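Local coordinates for protein pectinesterase (Sitophilus oryzae, PDB 4PMH) that hydrolyses the methyl esters of pectin to release methanol, and probably helps the rice weevil digest plant cell walls, at residues 254-266 and 304-316. Residues are numbered along the deposited sequence; the frame is centred on the assembly and turned at random.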
ATOM      1  N   VAL A 254      -7.026   9.104  -1.661  1.00 13.99           N
ATOM      2  CA  VAL A 254      -5.819   8.460  -1.120  1.00 13.30           C
ATOM      3  C   VAL A 254      -6.012   6.952  -0.923  1.00 13.02           C
ATOM      4  O   VAL A 254      -5.381   6.135  -1.637  1.00 13.56           O
ATOM      5  CB  VAL A 254      -5.387   9.122   0.191  1.00 13.49           C
ATOM      6  CG1 VAL A 254      -4.168   8.428   0.786  1.00 13.10           C
ATOM      7  CG2 VAL A 254      -5.113  10.600  -0.040  1.00 13.92           C
ATOM      8  N   PHE A 255      -6.872   6.582   0.034  1.00 12.57           N
ATOM      9  CA  PHE A 255      -7.062   5.202   0.454  1.00 12.49           C
ATOM     10  C   PHE A 255      -8.248   4.530  -0.225  1.00 12.63           C
ATOM     11  O   PHE A 255      -9.312   5.129  -0.361  1.00 13.35           O
ATOM     12  CB  PHE A 255      -7.254   5.129   1.972  1.00 12.73           C
ATOM     13  CG  PHE A 255      -6.089   5.671   2.753  1.00 12.82           C
ATOM     14  CD1 PHE A 255      -4.978   4.899   2.992  1.00 13.45           C
ATOM     15  CD2 PHE A 255      -6.101   6.973   3.226  1.00 13.56           C
ATOM     16  CE1 PHE A 255      -3.894   5.405   3.701  1.00 13.35           C
ATOM     17  CE2 PHE A 255      -5.033   7.492   3.941  1.00 13.11           C
ATOM     18  CZ  PHE A 255      -3.928   6.709   4.174  1.00 13.31           C
ATOM     19  N   ALA A 256      -8.055   3.279  -0.640  1.00 12.19           N
ATOM     20  CA  ALA A 256      -9.124   2.449  -1.185  1.00 11.99           C
ATOM     21  C   ALA A 256      -9.045   1.037  -0.604  1.00 11.77           C
ATOM     22  O   ALA A 256      -8.677   0.101  -1.285  1.00 11.80           O
ATOM     23  CB  ALA A 256      -9.098   2.421  -2.718  1.00 11.92           C
ATOM     24  N   PRO A 257      -9.442   0.874   0.673  1.00 11.90           N
ATOM     25  CA  PRO A 257      -9.443  -0.466   1.272  1.00 11.84           C
ATOM     26  C   PRO A 257     -10.600  -1.356   0.848  1.00 11.66           C
ATOM     27  O   PRO A 257     -11.721  -0.865   0.647  1.00 10.90           O
ATOM     28  CB  PRO A 257      -9.498  -0.187   2.790  1.00 11.82           C
ATOM     29  CG  PRO A 257      -9.763   1.271   2.936  1.00 12.06           C
ATOM     30  CD  PRO A 257     -10.001   1.884   1.585  1.00 11.94           C
ATOM     31  N   ASP A 258     -10.310  -2.656   0.683  1.00 11.91           N
ATOM     32  CA  ASP A 258     -11.342  -3.671   0.431  1.00 12.45           C
ATOM     33  C   ASP A 258     -11.364  -4.685   1.575  1.00 13.01           C
ATOM     34  O   ASP A 258     -11.674  -5.872   1.400  1.00 13.48           O
ATOM     35  CB  ASP A 258     -11.163  -4.330  -0.954  1.00 13.05           C
ATOM     36  CG  ASP A 258     -10.027  -5.345  -1.021  1.00 13.54           C
ATOM     37  OD1 ASP A 258      -9.029  -5.244  -0.277  1.00 11.91           O
ATOM     38  OD2 ASP A 258     -10.129  -6.231  -1.911  1.00 14.61           O
ATOM     39  N   THR A 259     -11.068  -4.181   2.765  1.00 13.42           N
ATOM     40  CA  THR A 259     -11.067  -4.980   3.974  1.00 13.83           C
ATOM     41  C   THR A 259     -12.298  -5.870   4.084  1.00 13.58           C
ATOM     42  O   THR A 259     -13.440  -5.409   3.947  1.00 13.79           O
ATOM     43  CB  THR A 259     -11.055  -4.074   5.216  1.00 13.77           C
ATOM     44  OG1 THR A 259     -10.194  -2.944   4.995  1.00 12.88           O
ATOM     45  CG2 THR A 259     -10.611  -4.868   6.421  1.00 14.22           C
ATOM     46  N   ASP A 260     -12.055  -7.147   4.331  1.00 14.79           N
ATOM     47  CA  ASP A 260     -13.127  -8.117   4.597  1.00 15.35           C
ATOM     48  C   ASP A 260     -14.021  -7.636   5.762  1.00 15.65           C
ATOM     49  O   ASP A 260     -13.493  -7.188   6.779  1.00 13.98           O
ATOM     50  CB  ASP A 260     -12.503  -9.499   4.912  1.00 16.20           C
ATOM     51  CG  ASP A 260     -13.538 -10.624   5.003  1.00 16.44           C
ATOM     52  OD1 ASP A 260     -14.302 -10.674   5.999  1.00 17.16           O
ATOM     53  OD2 ASP A 260     -13.554 -11.488   4.101  1.00 16.99           O
ATOM     54  N   PRO A 261     -15.370  -7.733   5.611  1.00 16.23           N
ATOM     55  CA  PRO A 261     -16.326  -7.272   6.648  1.00 17.00           C
ATOM     56  C   PRO A 261     -16.144  -7.920   8.019  1.00 17.99           C
ATOM     57  O   PRO A 261     -16.471  -7.318   9.028  1.00 16.88           O
ATOM     58  CB  PRO A 261     -17.695  -7.621   6.056  1.00 16.63           C
ATOM     59  CG  PRO A 261     -17.417  -8.627   4.996  1.00 16.63           C
ATOM     60  CD  PRO A 261     -16.091  -8.219   4.421  1.00 16.68           C
ATOM     61  N   HIS A 262     -15.566  -9.115   8.055  1.00 19.77           N
ATOM     62  CA  HIS A 262     -15.332  -9.818   9.305  1.00 21.96           C
ATOM     63  C   HIS A 262     -13.978  -9.480   9.898  1.00 21.13           C
ATOM     64  O   HIS A 262     -13.654  -9.906  11.007  1.00 21.00           O
ATOM     65  CB  HIS A 262     -15.504 -11.325   9.073  1.00 25.11           C
ATOM     66  CG  HIS A 262     -16.825 -11.664   8.456  1.00 28.87           C
ATOM     67  ND1 HIS A 262     -17.905 -12.102   9.194  1.00 31.90           N
ATOM     68  CD2 HIS A 262     -17.266 -11.554   7.179  1.00 31.18           C
ATOM     69  CE1 HIS A 262     -18.944 -12.275   8.396  1.00 32.16           C
ATOM     70  NE2 HIS A 262     -18.583 -11.950   7.167  1.00 32.92           N
ATOM     71  N   LYS A 263     -13.192  -8.696   9.169  1.00 20.60           N
ATOM     72  CA  LYS A 263     -11.894  -8.232   9.654  1.00 20.58           C
ATOM     73  C   LYS A 263     -12.083  -6.894  10.366  1.00 19.84           C
ATOM     74  O   LYS A 263     -12.544  -5.924   9.770  1.00 18.23           O
ATOM     75  CB  LYS A 263     -10.899  -8.105   8.479  1.00 21.11           C
ATOM     76  CG  LYS A 263      -9.433  -8.055   8.893  1.00 21.78           C
ATOM     77  CD  LYS A 263      -8.470  -7.859   7.714  1.00 21.38           C
ATOM     78  CE  LYS A 263      -8.124  -9.141   6.992  1.00 21.77           C
ATOM     79  NZ  LYS A 263      -6.872  -9.041   6.188  1.00 21.50           N
ATOM     80  N   MET A 264     -11.706  -6.857  11.643  1.00 19.81           N
ATOM     81  CA  MET A 264     -11.779  -5.662  12.464  1.00 20.37           C
ATOM     82  C   MET A 264     -10.746  -4.606  12.063  1.00 18.39           C
ATOM     83  O   MET A 264     -11.015  -3.404  12.096  1.00 16.97           O
ATOM     84  CB  MET A 264     -11.507  -6.040  13.933  1.00 25.17           C
ATOM     85  CG  MET A 264     -12.646  -5.820  14.911  1.00 30.88           C
ATOM     86  SD  MET A 264     -11.983  -5.558  16.578  1.00 36.84           S
ATOM     87  CE  MET A 264     -12.588  -3.921  16.970  1.00 35.89           C
ATOM     88  N   TYR A 265      -9.544  -5.078  11.767  1.00 17.08           N
ATOM     89  CA  TYR A 265      -8.385  -4.228  11.550  1.00 16.28           C
ATOM     90  C   TYR A 265      -7.998  -4.145  10.080  1.00 14.64           C
ATOM     91  O   TYR A 265      -7.370  -5.059   9.544  1.00 14.70           O
ATOM     92  CB  TYR A 265      -7.206  -4.751  12.386  1.00 17.40           C
ATOM     93  CG  TYR A 265      -7.561  -4.811  13.858  1.00 18.16           C
ATOM     94  CD1 TYR A 265      -7.748  -3.652  14.574  1.00 18.51           C
ATOM     95  CD2 TYR A 265      -7.773  -6.023  14.499  1.00 18.98           C
ATOM     96  CE1 TYR A 265      -8.101  -3.685  15.921  1.00 20.17           C
ATOM     97  CE2 TYR A 265      -8.129  -6.069  15.838  1.00 20.07           C
ATOM     98  CZ  TYR A 265      -8.295  -4.900  16.540  1.00 20.22           C
ATOM     99  OH  TYR A 265      -8.658  -4.926  17.868  1.00 22.66           O
ATOM    100  N   GLY A 266      -8.356  -3.024   9.451  1.00 13.80           N
ATOM    101  CA  GLY A 266      -7.904  -2.717   8.100  1.00 13.21           C
ATOM    102  C   GLY A 266      -6.688  -1.824   8.171  1.00 13.00           C
ATOM    103  O   GLY A 266      -5.620  -2.247   8.622  1.00 13.36           O
ATOM    104  N   PRO A 304     -24.202  -6.562   2.704  1.00 21.26           N
ATOM    105  CA  PRO A 304     -23.617  -6.220   4.012  1.00 21.66           C
ATOM    106  C   PRO A 304     -23.262  -7.460   4.814  1.00 21.57           C
ATOM    107  O   PRO A 304     -24.105  -8.344   4.964  1.00 21.78           O
ATOM    108  CB  PRO A 304     -24.724  -5.426   4.719  1.00 22.04           C
ATOM    109  CG  PRO A 304     -25.630  -4.946   3.639  1.00 22.25           C
ATOM    110  CD  PRO A 304     -25.495  -5.883   2.468  1.00 21.54           C
ATOM    111  N   GLY A 305     -22.021  -7.542   5.287  1.00 20.15           N
ATOM    112  CA  GLY A 305     -21.522  -8.730   5.993  1.00 20.67           C
ATOM    113  C   GLY A 305     -20.833  -9.778   5.125  1.00 20.42           C
ATOM    114  O   GLY A 305     -20.145 -10.653   5.648  1.00 21.12           O
ATOM    115  N   THR A 306     -21.015  -9.700   3.802  1.00 19.95           N
ATOM    116  CA  THR A 306     -20.377 -10.622   2.868  1.00 20.10           C
ATOM    117  C   THR A 306     -19.432  -9.864   1.914  1.00 20.09           C
ATOM    118  O   THR A 306     -18.269 -10.271   1.744  1.00 21.18           O
ATOM    119  CB  THR A 306     -21.435 -11.429   2.081  1.00 21.61           C
ATOM    120  OG1 THR A 306     -22.227 -12.204   2.995  1.00 22.00           O
ATOM    121  CG2 THR A 306     -20.790 -12.357   1.075  1.00 22.90           C
ATOM    122  N   SER A 307     -19.926  -8.784   1.297  1.00 18.02           N
ATOM    123  CA  SER A 307     -19.102  -7.934   0.436  1.00 17.47           C
ATOM    124  C   SER A 307     -17.998  -7.252   1.247  1.00 16.57           C
ATOM    125  O   SER A 307     -18.143  -7.094   2.455  1.00 15.85           O
ATOM    126  CB  SER A 307     -19.944  -6.895  -0.291  1.00 17.15           C
ATOM    127  OG  SER A 307     -21.004  -7.498  -1.017  1.00 17.20           O
ATOM    128  N   PRO A 308     -16.883  -6.870   0.587  1.00 16.47           N
ATOM    129  CA  PRO A 308     -15.848  -6.123   1.297  1.00 15.84           C
ATOM    130  C   PRO A 308     -16.428  -4.850   1.857  1.00 15.02           C
ATOM    131  O   PRO A 308     -17.385  -4.303   1.287  1.00 14.47           O
ATOM    132  CB  PRO A 308     -14.834  -5.761   0.205  1.00 16.44           C
ATOM    133  CG  PRO A 308     -15.118  -6.648  -0.945  1.00 17.22           C
ATOM    134  CD  PRO A 308     -16.554  -7.067  -0.839  1.00 16.93           C
ATOM    135  N   ASN A 309     -15.886  -4.393   2.975  1.00 13.93           N
ATOM    136  CA  ASN A 309     -16.267  -3.107   3.487  1.00 13.65           C
ATOM    137  C   ASN A 309     -15.065  -2.452   4.135  1.00 12.53           C
ATOM    138  O   ASN A 309     -14.784  -2.636   5.334  1.00 12.34           O
ATOM    139  CB  ASN A 309     -17.469  -3.223   4.433  1.00 14.17           C
ATOM    140  CG  ASN A 309     -18.107  -1.882   4.736  1.00 14.79           C
ATOM    141  OD1 ASN A 309     -18.098  -0.937   3.919  1.00 13.72           O
ATOM    142  ND2 ASN A 309     -18.663  -1.788   5.939  1.00 15.88           N
ATOM    143  N   GLY A 310     -14.341  -1.700   3.299  1.00 11.68           N
ATOM    144  CA  GLY A 310     -13.036  -1.133   3.661  1.00 10.95           C
ATOM    145  C   GLY A 310     -12.989  -0.458   5.021  1.00 10.52           C
ATOM    146  O   GLY A 310     -13.863   0.340   5.353  1.00 10.10           O
ATOM    147  N   GLN A 311     -11.953  -0.772   5.796  1.00 10.69           N
ATOM    148  CA  GLN A 311     -11.791  -0.248   7.151  1.00 11.43           C
ATOM    149  C   GLN A 311     -10.537   0.603   7.210  1.00 11.75           C
ATOM    150  O   GLN A 311      -9.470   0.161   6.780  1.00 11.63           O
ATOM    151  CB  GLN A 311     -11.712  -1.385   8.167  1.00 11.84           C
ATOM    152  CG  GLN A 311     -12.042  -1.010   9.613  1.00 12.86           C
ATOM    153  CD  GLN A 311     -10.910  -0.349  10.375  1.00 13.51           C
ATOM    154  OE1 GLN A 311      -9.731  -0.533  10.060  1.00 13.80           O
ATOM    155  NE2 GLN A 311     -11.268   0.442  11.390  1.00 14.57           N
ATOM    156  N   LEU A 312     -10.687   1.816   7.755  1.00 11.82           N
ATOM    157  CA  LEU A 312      -9.617   2.800   7.852  1.00 11.84           C
ATOM    158  C   LEU A 312      -9.830   3.749   9.027  1.00 11.58           C
ATOM    159  O   LEU A 312     -10.859   4.371   9.132  1.00 11.10           O
ATOM    160  CB  LEU A 312      -9.552   3.654   6.586  1.00 11.99           C
ATOM    161  CG  LEU A 312      -8.637   4.869   6.614  1.00 12.33           C
ATOM    162  CD1 LEU A 312      -7.167   4.511   6.812  1.00 12.73           C
ATOM    163  CD2 LEU A 312      -8.799   5.623   5.308  1.00 13.02           C
ATOM    164  N   ILE A 313      -8.827   3.864   9.878  1.00 11.60           N
ATOM    165  CA  ILE A 313      -8.794   4.878  10.917  1.00 11.65           C
ATOM    166  C   ILE A 313      -7.570   5.781  10.740  1.00 11.23           C
ATOM    167  O   ILE A 313      -6.443   5.295  10.631  1.00 11.03           O
ATOM    168  CB  ILE A 313      -8.799   4.217  12.289  1.00 12.12           C
ATOM    169  CG1 ILE A 313     -10.188   3.609  12.510  1.00 12.66           C
ATOM    170  CG2 ILE A 313      -8.446   5.235  13.390  1.00 12.44           C
ATOM    171  CD1 ILE A 313     -10.276   2.778  13.760  1.00 12.99           C
ATOM    172  N   ILE A 314      -7.808   7.091  10.681  1.00 11.45           N
ATOM    173  CA  ILE A 314      -6.730   8.084  10.699  1.00 11.63           C
ATOM    174  C   ILE A 314      -6.755   8.755  12.056  1.00 11.96           C
ATOM    175  O   ILE A 314      -7.720   9.435  12.397  1.00 11.98           O
ATOM    176  CB  ILE A 314      -6.881   9.111   9.586  1.00 11.78           C
ATOM    177  CG1 ILE A 314      -6.827   8.414   8.229  1.00 12.23           C
ATOM    178  CG2 ILE A 314      -5.775  10.158   9.674  1.00 11.96           C
ATOM    179  CD1 ILE A 314      -7.327   9.254   7.080  1.00 12.31           C
ATOM    180  N   LYS A 315      -5.708   8.516  12.838  1.00 12.86           N
ATOM    181  CA  LYS A 315      -5.632   8.950  14.238  1.00 13.27           C
ATOM    182  C   LYS A 315      -4.395   9.813  14.509  1.00 13.77           C
ATOM    183  O   LYS A 315      -3.291   9.446  14.107  1.00 12.48           O
ATOM    184  CB  LYS A 315      -5.536   7.712  15.124  1.00 14.42           C
ATOM    185  CG  LYS A 315      -5.378   7.986  16.612  1.00 14.83           C
ATOM    186  CD  LYS A 315      -5.718   6.720  17.385  1.00 16.32           C
ATOM    187  CE  LYS A 315      -5.539   6.889  18.890  1.00 16.63           C
ATOM    188  NZ  LYS A 315      -5.811   5.605  19.585  1.00 16.65           N
ATOM    189  N   GLU A 316      -4.579  10.940  15.210  1.00 13.71           N
ATOM    190  CA  GLU A 316      -3.461  11.791  15.646  1.00 14.97           C
ATOM    191  C   GLU A 316      -2.477  12.097  14.524  1.00 14.10           C
ATOM    192  O   GLU A 316      -1.266  12.054  14.682  1.00 13.97           O
ATOM    193  CB  GLU A 316      -2.825  11.193  16.912  1.00 16.52           C
ATOM    194  CG  GLU A 316      -3.881  11.185  18.009  1.00 18.52           C
ATOM    195  CD  GLU A 316      -3.449  10.611  19.329  1.00 20.15           C
ATOM    196  OE1 GLU A 316      -2.284  10.217  19.441  1.00 22.94           O
ATOM    197  OE2 GLU A 316      -4.293  10.582  20.257  1.00 22.58           O
TER
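Thr259 and Gln311 join two neighbouring turns of the right-handed parallel beta-helix of pectinesterases, where the loop after strand 252-257 meets the start of strand 311-315. Thr259 bonds the other segment twice. Its backbone O accepts from Asn309 N at 2.8 Å, with the donor nearly in line with the carbonyl. Its OG1, anti to its own carbonyl carbon (chi1 -39°), accepts from Gln311 N at 2.9 Å in a nearly straight bond. Thr259 N is buried here and has no partner. The Gln311 chain bends at chi2 (-81°), and its amide oxygen OE1 takes Gly266 N at 2.9 Å, tilted from the carbonyl plane. Tyr26 OH also bonds OE1. An alanine in place of Gln311 would probably leave Gly266 N and Tyr26 OH without this acceptor. Asn309 is held from outside, OD1 by Arg336 and ND2 by Asp351. Asp258 OD2 bonds Ser294, and its side chain lies beside Trp292, a probable substrate-binding residue. Further inside the helix, Leu312 CD1 sits over one face of the Phe255 ring. At the outer end Asp260 OD1 accepts from His262 N in an Asx turn, and Pro261 CG packs 3.5 Å from Gly305 O.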